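Local coordinates for protein aspartate-semialdehyde dehydrogenase (Vibrio cholerae, PDB 2R00) that catalyses the NADPH-dependent reductive dephosphorylation of L-aspartyl-4-phosphate to L-aspartate-semialdehyde, a step on the way to lysine, methionine and threonine, at residues 129-134 / 314-319; 136-141 / 290-295. All blocks are in the same frame, centred on the assembly; numbering follows the deposited sequence.

Contact 1: 129-134 / 314-319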
# COMPACT_ATOMS: atom_id res chain seq x y z
N PRO A 129 -20.41 4.14 -9.68
CA PRO A 129 -19.64 3.92 -8.46
C PRO A 129 -18.39 4.80 -8.33
O PRO A 129 -18.02 5.52 -9.27
CB PRO A 129 -19.23 2.42 -8.54
CG PRO A 129 -20.01 1.84 -9.67
CD PRO A 129 -20.25 3.01 -10.62
N ASN A 130 -17.77 4.72 -7.16
CA ASN A 130 -16.51 5.36 -6.88
C ASN A 130 -15.43 4.78 -7.80
O ASN A 130 -15.41 3.57 -8.03
CB ASN A 130 -16.17 5.10 -5.41
CG ASN A 130 -15.11 6.02 -4.88
OD1 ASN A 130 -13.95 5.93 -5.26
ND2 ASN A 130 -15.50 6.93 -3.99
N CYS A 131 -14.54 5.63 -8.33
CA CYS A 131 -13.46 5.15 -9.22
C CYS A 131 -12.61 4.05 -8.58
O CYS A 131 -12.22 3.11 -9.26
CB CYS A 131 -12.56 6.29 -9.74
SG CYS A 131 -11.47 5.84 -11.19
N SER A 132 -12.37 4.16 -7.27
CA SER A 132 -11.71 3.10 -6.51
C SER A 132 -12.41 1.75 -6.67
O SER A 132 -11.75 0.72 -6.87
CB SER A 132 -11.69 3.45 -5.02
OG SER A 132 -10.56 4.24 -4.70
N THR A 133 -13.73 1.75 -6.55
CA THR A 133 -14.54 0.53 -6.65
C THR A 133 -14.60 0.04 -8.10
O THR A 133 -14.51 -1.16 -8.36
CB THR A 133 -15.98 0.76 -6.15
OG1 THR A 133 -15.94 1.37 -4.85
CG2 THR A 133 -16.74 -0.56 -6.07
N ILE A 134 -14.77 0.97 -9.04
CA ILE A 134 -14.71 0.64 -10.47
C ILE A 134 -13.39 -0.09 -10.81
O ILE A 134 -13.42 -1.21 -11.32
CB ILE A 134 -14.86 1.90 -11.36
CG1 ILE A 134 -16.23 2.55 -11.13
CG2 ILE A 134 -14.66 1.54 -12.85
CD1 ILE A 134 -16.38 3.94 -11.76
N ASP A 314 -4.36 6.31 -13.82
CA ASP A 314 -3.61 7.55 -13.99
C ASP A 314 -4.57 8.74 -14.00
O ASP A 314 -4.46 9.64 -13.17
CB ASP A 314 -2.76 7.53 -15.27
CG ASP A 314 -1.87 8.75 -15.40
OD1 ASP A 314 -1.30 9.20 -14.38
OD2 ASP A 314 -1.74 9.27 -16.53
N ASN A 315 -5.54 8.72 -14.92
CA ASN A 315 -6.56 9.76 -14.94
C ASN A 315 -7.85 9.29 -14.29
O ASN A 315 -8.68 8.62 -14.92
CB ASN A 315 -6.81 10.30 -16.36
CG ASN A 315 -7.56 11.62 -16.36
OD1 ASN A 315 -7.18 12.56 -17.07
ND2 ASN A 315 -8.62 11.71 -15.56
N VAL A 316 -8.01 9.65 -13.02
CA VAL A 316 -9.14 9.22 -12.20
C VAL A 316 -10.48 9.71 -12.75
O VAL A 316 -11.46 8.97 -12.74
CB VAL A 316 -8.96 9.64 -10.72
CG1 VAL A 316 -10.11 9.14 -9.87
CG2 VAL A 316 -7.65 9.10 -10.16
N ARG A 317 -10.50 10.95 -13.21
CA ARG A 317 -11.71 11.55 -13.77
C ARG A 317 -12.19 10.83 -15.04
O ARG A 317 -13.39 10.62 -15.22
CB ARG A 317 -11.50 13.05 -14.04
CG ARG A 317 -11.08 13.83 -12.80
CD ARG A 317 -10.87 15.31 -13.10
NE ARG A 317 -10.18 16.00 -12.01
CZ ARG A 317 -10.76 16.48 -10.91
NH1 ARG A 317 -12.07 16.36 -10.72
NH2 ARG A 317 -10.02 17.09 -9.98
N LYS A 318 -11.25 10.43 -15.89
CA LYS A 318 -11.55 9.76 -17.16
C LYS A 318 -12.11 8.36 -16.93
O LYS A 318 -12.95 7.88 -17.71
CB LYS A 318 -10.33 9.74 -18.09
CG LYS A 318 -10.68 9.52 -19.56
CD LYS A 318 -9.68 10.18 -20.51
CE LYS A 318 -10.26 10.28 -21.92
NZ LYS A 318 -9.27 10.81 -22.90
N GLY A 319 -11.66 7.70 -15.86
CA GLY A 319 -12.20 6.41 -15.46
C GLY A 319 -13.66 6.52 -15.06
O GLY A 319 -14.51 5.75 -15.53
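Cys131, the nucleophile that carries the acyl-thioester intermediate, reaches across to Val316 and Gly319 in the first turn of the C-terminal helix. Asn315 stands just before that turn at its N-cap and is predicted to bind NADP(+), so the helix start probably lies beside the cofactor. Val316 supplies the side chain that Cys131 meets. Its CG1 branch, anti to the backbone N (chi1 -178°), is 3.8 Å from Cys131 CB and equally near the sulfur, so it lies alongside the CB–SG bond. The backbone of Val316 borders the thiol as well, its O lying 3.5 Å from Cys131 SG. Gly319 closes the turn: its CA is 4.4 Å from Cys131 SG, and with no side chain here the helix backbone itself walls the sulfur. The cysteine extends SG anti to its own backbone N (chi1 -165°), which carries the thiol outward from helix 131-147 to this wall. Behind it the helix start is capped by Asn130, whose OD1 accepts from Ser132 N at 3.1 Å through an in-plane lone pair. Both helices thus offer their N-terminal turns to the catalytic centre. Val316 also packs on His244, the predicted proton acceptor, in strand 244-252; Arg317 and Lys318 lie against helix 14-25 of the nucleotide-binding domain, while Pro129 and Thr133 rest on helix 211-223.

Contact 2: 136-141 / 290-295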
# COMPACT_ATOMS: atom_id res chain seq x y z
N MET A 136 -11.15 -1.65 -8.97
CA MET A 136 -10.98 -2.94 -8.31
C MET A 136 -11.88 -4.02 -8.91
O MET A 136 -11.45 -5.15 -9.13
CB MET A 136 -11.22 -2.81 -6.79
CG MET A 136 -11.00 -4.12 -6.02
SD MET A 136 -11.22 -4.00 -4.23
CE MET A 136 -12.99 -3.80 -4.07
N LEU A 137 -13.13 -3.65 -9.15
CA LEU A 137 -14.13 -4.60 -9.64
C LEU A 137 -13.87 -5.08 -11.07
O LEU A 137 -14.12 -6.25 -11.39
CB LEU A 137 -15.53 -3.99 -9.52
CG LEU A 137 -16.21 -4.38 -8.20
CD1 LEU A 137 -17.12 -3.32 -7.74
CD2 LEU A 137 -16.98 -5.68 -8.36
N VAL A 138 -13.38 -4.19 -11.92
CA VAL A 138 -12.94 -4.58 -13.25
C VAL A 138 -11.83 -5.63 -13.15
O VAL A 138 -11.90 -6.69 -13.77
CB VAL A 138 -12.52 -3.35 -14.09
CG1 VAL A 138 -11.77 -3.78 -15.34
CG2 VAL A 138 -13.77 -2.55 -14.49
N ALA A 139 -10.81 -5.34 -12.34
CA ALA A 139 -9.68 -6.26 -12.14
C ALA A 139 -10.05 -7.60 -11.51
O ALA A 139 -9.47 -8.62 -11.87
CB ALA A 139 -8.56 -5.57 -11.34
N LEU A 140 -11.00 -7.61 -10.58
CA LEU A 140 -11.32 -8.81 -9.80
C LEU A 140 -12.35 -9.75 -10.44
O LEU A 140 -12.35 -10.95 -10.16
CB LEU A 140 -11.81 -8.43 -8.40
CG LEU A 140 -10.84 -8.51 -7.22
CD1 LEU A 140 -9.41 -8.23 -7.59
CD2 LEU A 140 -11.30 -7.62 -6.07
N LYS A 141 -13.22 -9.19 -11.27
CA LYS A 141 -14.31 -9.96 -11.86
C LYS A 141 -13.89 -11.28 -12.55
O LYS A 141 -14.52 -12.31 -12.29
CB LYS A 141 -15.18 -9.09 -12.79
CG LYS A 141 -16.48 -9.75 -13.28
CD LYS A 141 -17.29 -10.38 -12.15
CE LYS A 141 -18.73 -10.67 -12.58
NZ LYS A 141 -18.82 -11.19 -13.97
N ASP A 290 -8.99 5.61 -20.59
CA ASP A 290 -9.53 5.13 -19.34
C ASP A 290 -9.45 3.61 -19.32
O ASP A 290 -10.40 2.91 -19.71
CB ASP A 290 -10.96 5.60 -19.15
N HIS A 291 -8.30 3.10 -18.90
CA HIS A 291 -8.07 1.67 -18.77
C HIS A 291 -7.62 1.34 -17.35
O HIS A 291 -7.03 2.18 -16.65
CB HIS A 291 -7.01 1.20 -19.77
CG HIS A 291 -7.55 0.86 -21.12
ND1 HIS A 291 -8.45 1.67 -21.79
CD2 HIS A 291 -7.31 -0.19 -21.94
CE1 HIS A 291 -8.74 1.13 -22.96
NE2 HIS A 291 -8.06 -0.00 -23.08
N VAL A 292 -7.90 0.12 -16.92
CA VAL A 292 -7.53 -0.36 -15.61
C VAL A 292 -6.13 -1.00 -15.74
O VAL A 292 -5.97 -2.03 -16.40
CB VAL A 292 -8.61 -1.34 -15.07
CG1 VAL A 292 -8.16 -2.04 -13.80
CG2 VAL A 292 -9.92 -0.59 -14.84
N LEU A 293 -5.14 -0.34 -15.16
CA LEU A 293 -3.73 -0.74 -15.25
C LEU A 293 -3.41 -1.69 -14.10
O LEU A 293 -3.52 -1.31 -12.93
CB LEU A 293 -2.84 0.49 -15.19
CG LEU A 293 -2.59 1.46 -16.36
CD1 LEU A 293 -3.49 1.26 -17.59
CD2 LEU A 293 -2.64 2.91 -15.87
N VAL A 294 -3.02 -2.93 -14.43
CA VAL A 294 -2.78 -3.98 -13.43
C VAL A 294 -1.33 -4.48 -13.49
O VAL A 294 -0.76 -4.62 -14.57
CB VAL A 294 -3.79 -5.15 -13.57
CG1 VAL A 294 -3.50 -6.27 -12.57
CG2 VAL A 294 -5.25 -4.65 -13.38
N GLY A 295 -0.72 -4.71 -12.32
CA GLY A 295 0.65 -5.24 -12.23
C GLY A 295 0.93 -5.92 -10.90
O GLY A 295 0.05 -6.02 -10.05
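Helix 136-141 passes over strand 292-295 with 8.9 Å between the two short axes, the strand crossing at -55°. The backbones come nearest at Ala139 and Val292, whose CA atoms are 7.2 Å apart, and no hydrogen bond links the segments; apolar side chains alone meet. Val138 and Val292 touch most closely, CG1 of Val138 lying 3.7 Å from CG2 of Val292. That methyl of Val292 also approaches Val138 CB, so it is set against the branch point as well as one arm, and the two side chains cross obliquely. Val292 turns its other methyl to the next residue of the helix, with CG1 4.3 Å from Ala139 CB. Two residues further along the strand, on the same face, Val294 brings its CG2 to 4.0 Å from Ala139 CB. The small alanine therefore meets both valines, while Val138 keeps to the first. Leu309 and Val311 of strand 306-313 meet the alanine too, and Ile271 of strand 271-273 touches Val138 and Val294. The alternation of strand side chains sends Leu293 to the other face, where it packs on Phe195 of the second subunit. This is helix-on-sheet packing of an alpha/beta layer, here in the dimerisation domain.

Helix 131-147 serves both contacts: its first turn presents the catalytic cysteine in contact 1, and the following turns pack on the sheet that holds strands 292-300 and 306-313 in contact 2. The centres of the two contacts are about 10 Å apart, and the partner segments also meet, with Lys318 O 3.4 Å from Asp290 CB. In sequence, both segments of contact 2 fall between those of contact 1. The side chain of Val292 is about 8 Å from that of Cys131 and about 9 Å from that of His244, so the valine–alanine packing lies one layer back from the active site, whereas Val316 comes within about 4 Å of the His244 side chain.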